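Side-chain contacts in UPF0255 protein frsA (Vibrio vulnificus, PDB 4I4C), which probably hydrolyses carboxylic esters, as a serine esterase of the FrsA family within the alpha/beta-hydrolase clan: residues H79-T82 / D88-M91; E39-N44 / E84-T89; K21-L26 / K141-A146. One frame throughout, in Å; residues are numbered along the deposited sequence.

Contact 1. Residues H79-T82 / D88-M91; sequences HSRT and DTVM
The side chains of Arg81 and Val90 cross obliquely: the arginine chain, extended from CG to NE, runs past the valine, whose CG2 lies over one face of the guanidinium, 3.6 Å above its plane and offset toward the rim. A branched, purely apolar residue suits this place, because the guanidinium spends its N-H groups round its edge, NE on Leu87 O and NH2 on the carbonyls of Ile74 and Ser77. The other branch, Val90 CG1, anti to the backbone N (chi1 160°), rests on His79 CB at 3.8 Å. Both side chains flank a single antiparallel bridge, Arg81 and Val90 being the non-hydrogen-bonded pair, within the loop between helices 64-75 and 98-114. Its two bonds are Met91 N to Ser80 O, nearly straight at 169°, and Thr82 N to Thr89 O, 3.0 Å long. Beyond the bridge Met91 crosses Thr82 at about a right angle, with CG 3.3 Å from Thr82 OG1, a hydroxyl already hydrogen-bonded to Glu22. The flexible thioether then bends at chi3 (-84°) and folds back, bringing CE 3.6 Å from Ser80 CB. At this exposed end a water donates to both Ser80 O and Met91 O.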
loop_
_atom_site.group_PDB
_atom_site.type_symbol
_atom_site.label_atom_id
_atom_site.label_comp_id
_atom_site.label_asym_id
_atom_site.label_seq_id
_atom_site.Cartn_x
_atom_site.Cartn_y
_atom_site.Cartn_z
ATOM N N HIS A 79 -28.866 3.523 -9.502
ATOM C CA HIS A 79 -28.952 4.254 -8.248
ATOM C C HIS A 79 -28.240 5.605 -8.260
ATOM O O HIS A 79 -27.282 5.822 -9.010
ATOM C CB HIS A 79 -28.486 3.386 -7.087
ATOM C CG HIS A 79 -29.486 2.348 -6.695
ATOM N ND1 HIS A 79 -29.146 1.037 -6.434
ATOM C CD2 HIS A 79 -30.830 2.424 -6.540
ATOM C CE1 HIS A 79 -30.235 0.356 -6.118
ATOM N NE2 HIS A 79 -31.270 1.175 -6.176
ATOM N N SER A 80 -28.726 6.510 -7.416
ATOM C CA SER A 80 -28.229 7.877 -7.388
ATOM C C SER A 80 -26.779 7.941 -6.959
ATOM O O SER A 80 -26.361 7.260 -6.010
ATOM C CB SER A 80 -29.085 8.760 -6.467
ATOM O OG SER A 80 -30.312 9.103 -7.089
ATOM N N ARG A 81 -26.024 8.776 -7.665
ATOM C CA ARG A 81 -24.604 8.966 -7.400
ATOM C C ARG A 81 -24.344 10.360 -6.827
ATOM O O ARG A 81 -25.073 11.308 -7.126
ATOM C CB ARG A 81 -23.804 8.762 -8.692
ATOM C CG ARG A 81 -23.876 7.337 -9.218
ATOM C CD ARG A 81 -22.990 7.112 -10.432
ATOM N NE ARG A 81 -22.898 5.686 -10.732
ATOM C CZ ARG A 81 -23.809 5.040 -11.446
ATOM N NH1 ARG A 81 -24.856 5.718 -11.910
ATOM N NH2 ARG A 81 -23.690 3.735 -11.683
ATOM N N THR A 82 -23.311 10.480 -5.999
ATOM C CA THR A 82 -22.890 11.786 -5.503
ATOM C C THR A 82 -22.585 12.683 -6.693
ATOM O O THR A 82 -22.949 13.857 -6.711
ATOM C CB THR A 82 -21.672 11.667 -4.574
ATOM O OG1 THR A 82 -21.995 10.763 -3.507
ATOM C CG2 THR A 82 -21.299 13.024 -3.998
ATOM N N ASP A 88 -18.341 5.146 -9.687
ATOM C CA ASP A 88 -18.191 4.496 -8.384
ATOM C C ASP A 88 -18.787 5.275 -7.197
ATOM O O ASP A 88 -18.531 4.929 -6.041
ATOM C CB ASP A 88 -16.713 4.214 -8.109
ATOM C CG ASP A 88 -15.843 5.449 -8.273
ATOM O OD1 ASP A 88 -16.110 6.235 -9.207
ATOM O OD2 ASP A 88 -14.911 5.647 -7.455
ATOM N N THR A 89 -19.591 6.305 -7.446
ATOM C CA THR A 89 -20.144 7.047 -6.298
ATOM C C THR A 89 -21.642 6.835 -6.011
ATOM O O THR A 89 -22.296 7.726 -5.483
ATOM C CB THR A 89 -19.824 8.569 -6.332
ATOM O OG1 THR A 89 -20.514 9.200 -7.421
ATOM C CG2 THR A 89 -18.291 8.820 -6.449
ATOM N N VAL A 90 -22.167 5.658 -6.330
ATOM C CA VAL A 90 -23.514 5.315 -5.881
ATOM C C VAL A 90 -23.573 5.466 -4.363
ATOM O O VAL A 90 -22.720 4.933 -3.636
ATOM C CB VAL A 90 -23.927 3.870 -6.292
ATOM C CG1 VAL A 90 -25.083 3.371 -5.426
ATOM C CG2 VAL A 90 -24.290 3.831 -7.753
ATOM N N MET A 91 -24.581 6.197 -3.892
ATOM C CA MET A 91 -24.709 6.521 -2.475
ATOM C C MET A 91 -25.443 5.463 -1.654
ATOM O O MET A 91 -26.560 5.051 -2.007
ATOM C CB MET A 91 -25.435 7.854 -2.326
ATOM C CG MET A 91 -24.748 9.011 -3.033
ATOM S SD MET A 91 -25.692 10.546 -2.867
ATOM C CE MET A 91 -26.854 10.376 -4.205
HETATM O O HOH W 1 -27.991 5.625 -4.104
#

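Contact 2. Residues E39-N44 / E84-T89; sequences EIKEKN and EQWLDT
Lys41 reaches out from its helix and lays its aliphatic chain against two side chains of the 84-89 loop, Gln85 and Trp86. This is the close part of a small surface contact. Lys41 CD approaches the indole obliquely and comes nearest to Trp86 at CZ2, 3.6 Å away. Lys41 and Gln85 slide past each other in opposite directions, so that Lys41 CG lies 3.5 Å from Gln85 NE2. Having CG anti to the backbone N (chi1 170°) carries the lysine straight off the helix, and bends at chi3 and chi4 then turn the ammonium aside, where Asp83 is a long, weak ionic partner. A lysine fits here because its methylenes can pack against an aromatic ring while its ammonium turns away toward Asp83; glutamine fits because its amide, held by a hydrogen bond from NE2 to Phe46 O, lies alongside the lysine chain.

No direct hydrogen bond joins the segments. On the looser side the indole is linked to the helix through a water, which accepts from Trp86 NE1 in the ring plane at 2.9 Å and donates to Asn44 OD1 at 2.6 Å. Behind the tryptophan, a type I turn from Trp86 to Thr89 is closed by Thr89 N and Thr89 OG1, both donating to Trp86 O. The contact thus sets the C-terminal end of helix 31-44 against the loop between helices 64-75 and 98-114.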
loop_
_atom_site.group_PDB
_atom_site.type_symbol
_atom_site.label_atom_id
_atom_site.label_comp_id
_atom_site.label_asym_id
_atom_site.label_seq_id
_atom_site.Cartn_x
_atom_site.Cartn_y
_atom_site.Cartn_z
ATOM N N GLU A 39 -12.429 22.612 -11.246
ATOM C CA GLU A 39 -11.468 22.782 -12.349
ATOM C C GLU A 39 -10.792 21.460 -12.756
ATOM O O GLU A 39 -10.778 21.084 -13.932
ATOM C CB GLU A 39 -10.370 23.777 -11.961
ATOM C CG GLU A 39 -10.686 25.234 -12.203
ATOM C CD GLU A 39 -10.946 25.546 -13.663
ATOM O OE1 GLU A 39 -10.002 25.487 -14.485
ATOM O OE2 GLU A 39 -12.109 25.855 -13.984
ATOM N N ILE A 40 -10.226 20.771 -11.765
ATOM C CA ILE A 40 -9.550 19.496 -11.967
ATOM C C ILE A 40 -10.472 18.465 -12.627
ATOM O O ILE A 40 -10.108 17.858 -13.646
ATOM C CB ILE A 40 -9.025 18.949 -10.610
ATOM C CG1 ILE A 40 -7.929 19.866 -10.050
ATOM C CG2 ILE A 40 -8.538 17.499 -10.750
ATOM C CD1 ILE A 40 -7.631 19.624 -8.565
ATOM N N LYS A 41 -11.664 18.286 -12.047
ATOM C CA LYS A 41 -12.658 17.344 -12.559
ATOM C C LYS A 41 -13.078 17.675 -13.988
ATOM O O LYS A 41 -13.159 16.795 -14.832
ATOM C CB LYS A 41 -13.892 17.287 -11.651
ATOM C CG LYS A 41 -15.068 16.500 -12.251
ATOM C CD LYS A 41 -16.175 16.198 -11.229
ATOM C CE LYS A 41 -17.013 17.427 -10.891
ATOM N NZ LYS A 41 -17.708 18.002 -12.078
ATOM N N GLU A 42 -13.342 18.945 -14.259
ATOM C CA GLU A 42 -13.627 19.379 -15.626
ATOM C C GLU A 42 -12.470 19.112 -16.600
ATOM O O GLU A 42 -12.691 18.695 -17.741
ATOM C CB GLU A 42 -13.952 20.867 -15.655
ATOM C CG GLU A 42 -15.382 21.199 -15.317
ATOM C CD GLU A 42 -15.969 22.148 -16.327
ATOM O OE1 GLU A 42 -16.374 21.672 -17.410
ATOM O OE2 GLU A 42 -15.991 23.365 -16.052
ATOM N N LYS A 43 -11.238 19.375 -16.169
ATOM C CA LYS A 43 -10.106 19.189 -17.077
ATOM C C LYS A 43 -9.800 17.708 -17.351
ATOM O O LYS A 43 -9.571 17.329 -18.505
ATOM C CB LYS A 43 -8.859 19.988 -16.638
ATOM C CG LYS A 43 -9.010 21.506 -16.861
ATOM C CD LYS A 43 -7.753 22.324 -16.544
ATOM C CE LYS A 43 -7.526 22.461 -15.053
ATOM N NZ LYS A 43 -6.370 23.367 -14.717
ATOM N N ASN A 44 -9.823 16.861 -16.321
ATOM C CA ASN A 44 -9.505 15.450 -16.547
ATOM C C ASN A 44 -10.662 14.573 -17.087
ATOM O O ASN A 44 -10.426 13.596 -17.792
ATOM C CB ASN A 44 -8.755 14.818 -15.355
ATOM C CG ASN A 44 -9.619 14.652 -14.120
ATOM O OD1 ASN A 44 -10.765 14.205 -14.200
ATOM N ND2 ASN A 44 -9.056 14.994 -12.958
ATOM N N GLU A 84 -22.703 12.037 -10.959
ATOM C CA GLU A 84 -23.008 11.054 -11.994
ATOM C C GLU A 84 -21.847 10.846 -12.975
ATOM O O GLU A 84 -21.786 9.823 -13.646
ATOM C CB GLU A 84 -24.313 11.397 -12.729
ATOM C CG GLU A 84 -25.584 11.346 -11.847
ATOM C CD GLU A 84 -25.973 9.940 -11.400
ATOM O OE1 GLU A 84 -25.705 8.967 -12.144
ATOM O OE2 GLU A 84 -26.557 9.808 -10.299
ATOM N N GLN A 85 -20.923 11.805 -13.045
ATOM C CA GLN A 85 -19.714 11.625 -13.861
ATOM C C GLN A 85 -18.869 10.471 -13.320
ATOM O O GLN A 85 -18.191 9.771 -14.074
ATOM C CB GLN A 85 -18.866 12.904 -13.878
ATOM C CG GLN A 85 -17.663 12.838 -14.825
ATOM C CD GLN A 85 -16.797 14.092 -14.787
ATOM O OE1 GLN A 85 -17.303 15.208 -14.911
ATOM N NE2 GLN A 85 -15.478 13.912 -14.610
ATOM N N TRP A 86 -18.912 10.294 -12.002
ATOM C CA TRP A 86 -18.093 9.305 -11.310
ATOM C C TRP A 86 -18.885 8.034 -10.993
ATOM O O TRP A 86 -19.646 7.988 -10.035
ATOM C CB TRP A 86 -17.508 9.923 -10.030
ATOM C CG TRP A 86 -16.447 10.981 -10.293
ATOM C CD1 TRP A 86 -15.779 11.201 -11.465
ATOM C CD2 TRP A 86 -15.954 11.954 -9.366
ATOM N NE1 TRP A 86 -14.884 12.239 -11.318
ATOM C CE2 TRP A 86 -14.975 12.720 -10.041
ATOM C CE3 TRP A 86 -16.239 12.252 -8.030
ATOM C CZ2 TRP A 86 -14.285 13.757 -9.422
ATOM C CZ3 TRP A 86 -15.553 13.294 -7.420
ATOM C CH2 TRP A 86 -14.593 14.031 -8.114
ATOM N N LEU A 87 -18.676 7.001 -11.805
ATOM C CA LEU A 87 -19.468 5.771 -11.749
ATOM C C LEU A 87 -19.452 5.050 -10.402
ATOM O O LEU A 87 -20.436 4.426 -10.016
ATOM C CB LEU A 87 -19.052 4.823 -12.881
ATOM C CG LEU A 87 -19.211 5.450 -14.264
ATOM C CD1 LEU A 87 -18.684 4.550 -15.363
ATOM C CD2 LEU A 87 -20.674 5.817 -14.511
ATOM N N ASP A 88 -18.341 5.146 -9.687
ATOM C CA ASP A 88 -18.191 4.496 -8.384
ATOM C C ASP A 88 -18.787 5.275 -7.197
ATOM O O ASP A 88 -18.531 4.929 -6.041
ATOM C CB ASP A 88 -16.713 4.214 -8.109
ATOM C CG ASP A 88 -15.843 5.449 -8.273
ATOM O OD1 ASP A 88 -16.110 6.235 -9.207
ATOM O OD2 ASP A 88 -14.911 5.647 -7.455
ATOM N N THR A 89 -19.591 6.305 -7.446
ATOM C CA THR A 89 -20.144 7.047 -6.298
ATOM C C THR A 89 -21.642 6.835 -6.011
ATOM O O THR A 89 -22.296 7.726 -5.483
ATOM C CB THR A 89 -19.824 8.569 -6.332
ATOM O OG1 THR A 89 -20.514 9.200 -7.421
ATOM C CG2 THR A 89 -18.291 8.820 -6.449
HETATM O O HOH W 2 -12.492 13.457 -12.340
#

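Contact 3. Residues K21-L26 / K141-A146; sequences KETSAL and KSDNLA
Thr23 and Asp143 bring their backbones nearest, CA atoms 6.2 Å apart, where a short, weakly bonded helical turn, about 23-26, meets the start of helix 144-163. The joining bond is that of Thr23 OG1 to Asp143 OD2, 2.8 Å long, with the hydroxyl on the syn side of the carboxylate but 30° out of its plane. Asp143 holds CG anti to its own nitrogen (chi1 -168°), which sends OD2 across to the threonine while OD1 stays over the helix start. There OD1 accepts from Ala146 N at 3.1 Å, making Asp143 the N-cap. Aspartate suits the position: one carboxylate both caps a helix and grips another segment, and the helix N-terminus probably favours its negative charge.

Leu26 supplies the apolar half. It crosses Asp143 at about a right angle, CD1 lying 3.5 Å from Asp143 CA, while its CB packs 3.7 Å from Ser142 OG; a leucine is long enough to cover the backbone just ahead of the helix. A water adds a bridge, donating to Lys21 O and accepting from Asn144 N.

The other segment is capped as well. Glu22, whose side chain sets out away from the 141-146 segment, takes Ser24 N on OE2 in an almost straight bond (174°). The short helix 23-26 touches both the N-terminal end of helix 144-163 and the loop between helices 64-75 and 98-114.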
loop_
_atom_site.group_PDB
_atom_site.type_symbol
_atom_site.label_atom_id
_atom_site.label_comp_id
_atom_site.label_asym_id
_atom_site.label_seq_id
_atom_site.Cartn_x
_atom_site.Cartn_y
_atom_site.Cartn_z
ATOM N N LYS A 21 -22.612 7.958 4.593
ATOM C CA LYS A 21 -22.165 9.047 3.738
ATOM C C LYS A 21 -21.182 8.509 2.691
ATOM O O LYS A 21 -20.287 7.729 3.011
ATOM C CB LYS A 21 -21.522 10.149 4.586
ATOM C CG LYS A 21 -21.522 11.522 3.942
ATOM C CD LYS A 21 -20.972 12.575 4.904
ATOM C CE LYS A 21 -21.365 13.988 4.484
ATOM N NZ LYS A 21 -20.922 14.329 3.102
ATOM N N GLU A 22 -21.367 8.918 1.441
ATOM C CA GLU A 22 -20.585 8.365 0.345
ATOM C C GLU A 22 -19.155 8.904 0.322
ATOM O O GLU A 22 -18.919 10.103 0.517
ATOM C CB GLU A 22 -21.268 8.625 -0.994
ATOM C CG GLU A 22 -20.694 7.813 -2.147
ATOM C CD GLU A 22 -19.493 8.481 -2.811
ATOM O OE1 GLU A 22 -19.535 9.716 -3.022
ATOM O OE2 GLU A 22 -18.511 7.766 -3.132
ATOM N N THR A 23 -18.228 7.994 0.046
ATOM C CA THR A 23 -16.780 8.239 0.047
ATOM C C THR A 23 -16.333 9.561 -0.562
ATOM O O THR A 23 -15.621 10.331 0.087
ATOM C CB THR A 23 -16.037 7.082 -0.658
ATOM O OG1 THR A 23 -16.479 5.836 -0.103
ATOM C CG2 THR A 23 -14.518 7.197 -0.469
ATOM N N SER A 24 -16.740 9.836 -1.796
ATOM C CA SER A 24 -16.280 11.055 -2.457
ATOM C C SER A 24 -16.787 12.360 -1.809
ATOM O O SER A 24 -16.318 13.441 -2.147
ATOM C CB SER A 24 -16.576 11.029 -3.959
ATOM O OG SER A 24 -17.957 11.231 -4.242
ATOM N N ALA A 25 -17.715 12.247 -0.863
ATOM C CA ALA A 25 -18.370 13.410 -0.275
ATOM C C ALA A 25 -17.858 13.654 1.135
ATOM O O ALA A 25 -18.193 14.651 1.764
ATOM C CB ALA A 25 -19.911 13.206 -0.257
ATOM N N LEU A 26 -17.033 12.739 1.627
ATOM C CA LEU A 26 -16.593 12.793 3.019
ATOM C C LEU A 26 -15.695 13.975 3.371
ATOM O O LEU A 26 -15.915 14.670 4.362
ATOM C CB LEU A 26 -15.912 11.485 3.390
ATOM C CG LEU A 26 -16.907 10.321 3.466
ATOM C CD1 LEU A 26 -16.168 9.019 3.644
ATOM C CD2 LEU A 26 -17.909 10.534 4.603
ATOM N N LYS A 141 -10.528 7.928 6.493
ATOM C CA LYS A 141 -10.679 7.584 7.912
ATOM C C LYS A 141 -12.108 7.753 8.411
ATOM O O LYS A 141 -12.544 7.056 9.333
ATOM C CB LYS A 141 -9.688 8.357 8.801
ATOM C CG LYS A 141 -10.052 9.813 9.050
ATOM C CD LYS A 141 -8.927 10.555 9.775
ATOM C CE LYS A 141 -8.472 9.802 11.019
ATOM N NZ LYS A 141 -7.192 10.361 11.568
ATOM N N SER A 142 -12.846 8.663 7.789
ATOM C CA SER A 142 -14.207 8.916 8.232
ATOM C C SER A 142 -15.214 8.068 7.461
ATOM O O SER A 142 -16.419 8.270 7.581
ATOM C CB SER A 142 -14.535 10.398 8.084
ATOM O OG SER A 142 -14.404 10.800 6.731
ATOM N N ASP A 143 -14.715 7.112 6.679
ATOM C CA ASP A 143 -15.571 6.302 5.817
ATOM C C ASP A 143 -16.111 5.096 6.582
ATOM O O ASP A 143 -15.384 4.138 6.826
ATOM C CB ASP A 143 -14.777 5.857 4.583
ATOM C CG ASP A 143 -15.647 5.243 3.485
ATOM O OD1 ASP A 143 -16.720 4.665 3.781
ATOM O OD2 ASP A 143 -15.219 5.308 2.309
ATOM N N ASN A 144 -17.391 5.153 6.955
ATOM C CA ASN A 144 -18.003 4.080 7.739
ATOM C C ASN A 144 -18.013 2.741 6.993
ATOM O O ASN A 144 -17.719 1.696 7.577
ATOM C CB ASN A 144 -19.435 4.448 8.173
ATOM C CG ASN A 144 -19.476 5.618 9.135
ATOM O OD1 ASN A 144 -18.488 5.927 9.794
ATOM N ND2 ASN A 144 -20.634 6.271 9.228
ATOM N N LEU A 145 -18.353 2.769 5.707
ATOM C CA LEU A 145 -18.376 1.529 4.935
ATOM C C LEU A 145 -16.980 0.932 4.816
ATOM O O LEU A 145 -16.805 -0.287 4.867
ATOM C CB LEU A 145 -18.980 1.754 3.553
ATOM C CG LEU A 145 -20.478 2.059 3.551
ATOM C CD1 LEU A 145 -21.028 1.896 2.167
ATOM C CD2 LEU A 145 -21.227 1.178 4.544
ATOM N N ALA A 146 -15.987 1.807 4.674
ATOM C CA ALA A 146 -14.612 1.369 4.506
ATOM C C ALA A 146 -14.037 0.818 5.803
ATOM O O ALA A 146 -13.270 -0.136 5.781
ATOM C CB ALA A 146 -13.750 2.504 3.989
HETATM O O HOH W 3 -19.389 6.991 5.934
#

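How the contacts relate
The loop 79-91 ties the three contacts together. Contacts 1 and 2 share Asp88 and Thr89, their centres about 12 Å apart, and are joined by a probable hydrogen bond, Arg81 NE to Leu87 O at 2.9 Å. Contact 3, also about 12 Å from contact 1 between centres, meets it through another probable hydrogen bond, between Thr82 OG1 and Glu22 OE1 at 2.7 Å, and Thr89 CG2 packs 3.3 Å from Ser24 OG. Contacts 2 and 3 lie farther apart, about 17 Å between centres. Along the chain, contact 3 encloses both others. None of the three includes a residue of the pockets holding hexanoic acid or the polyether.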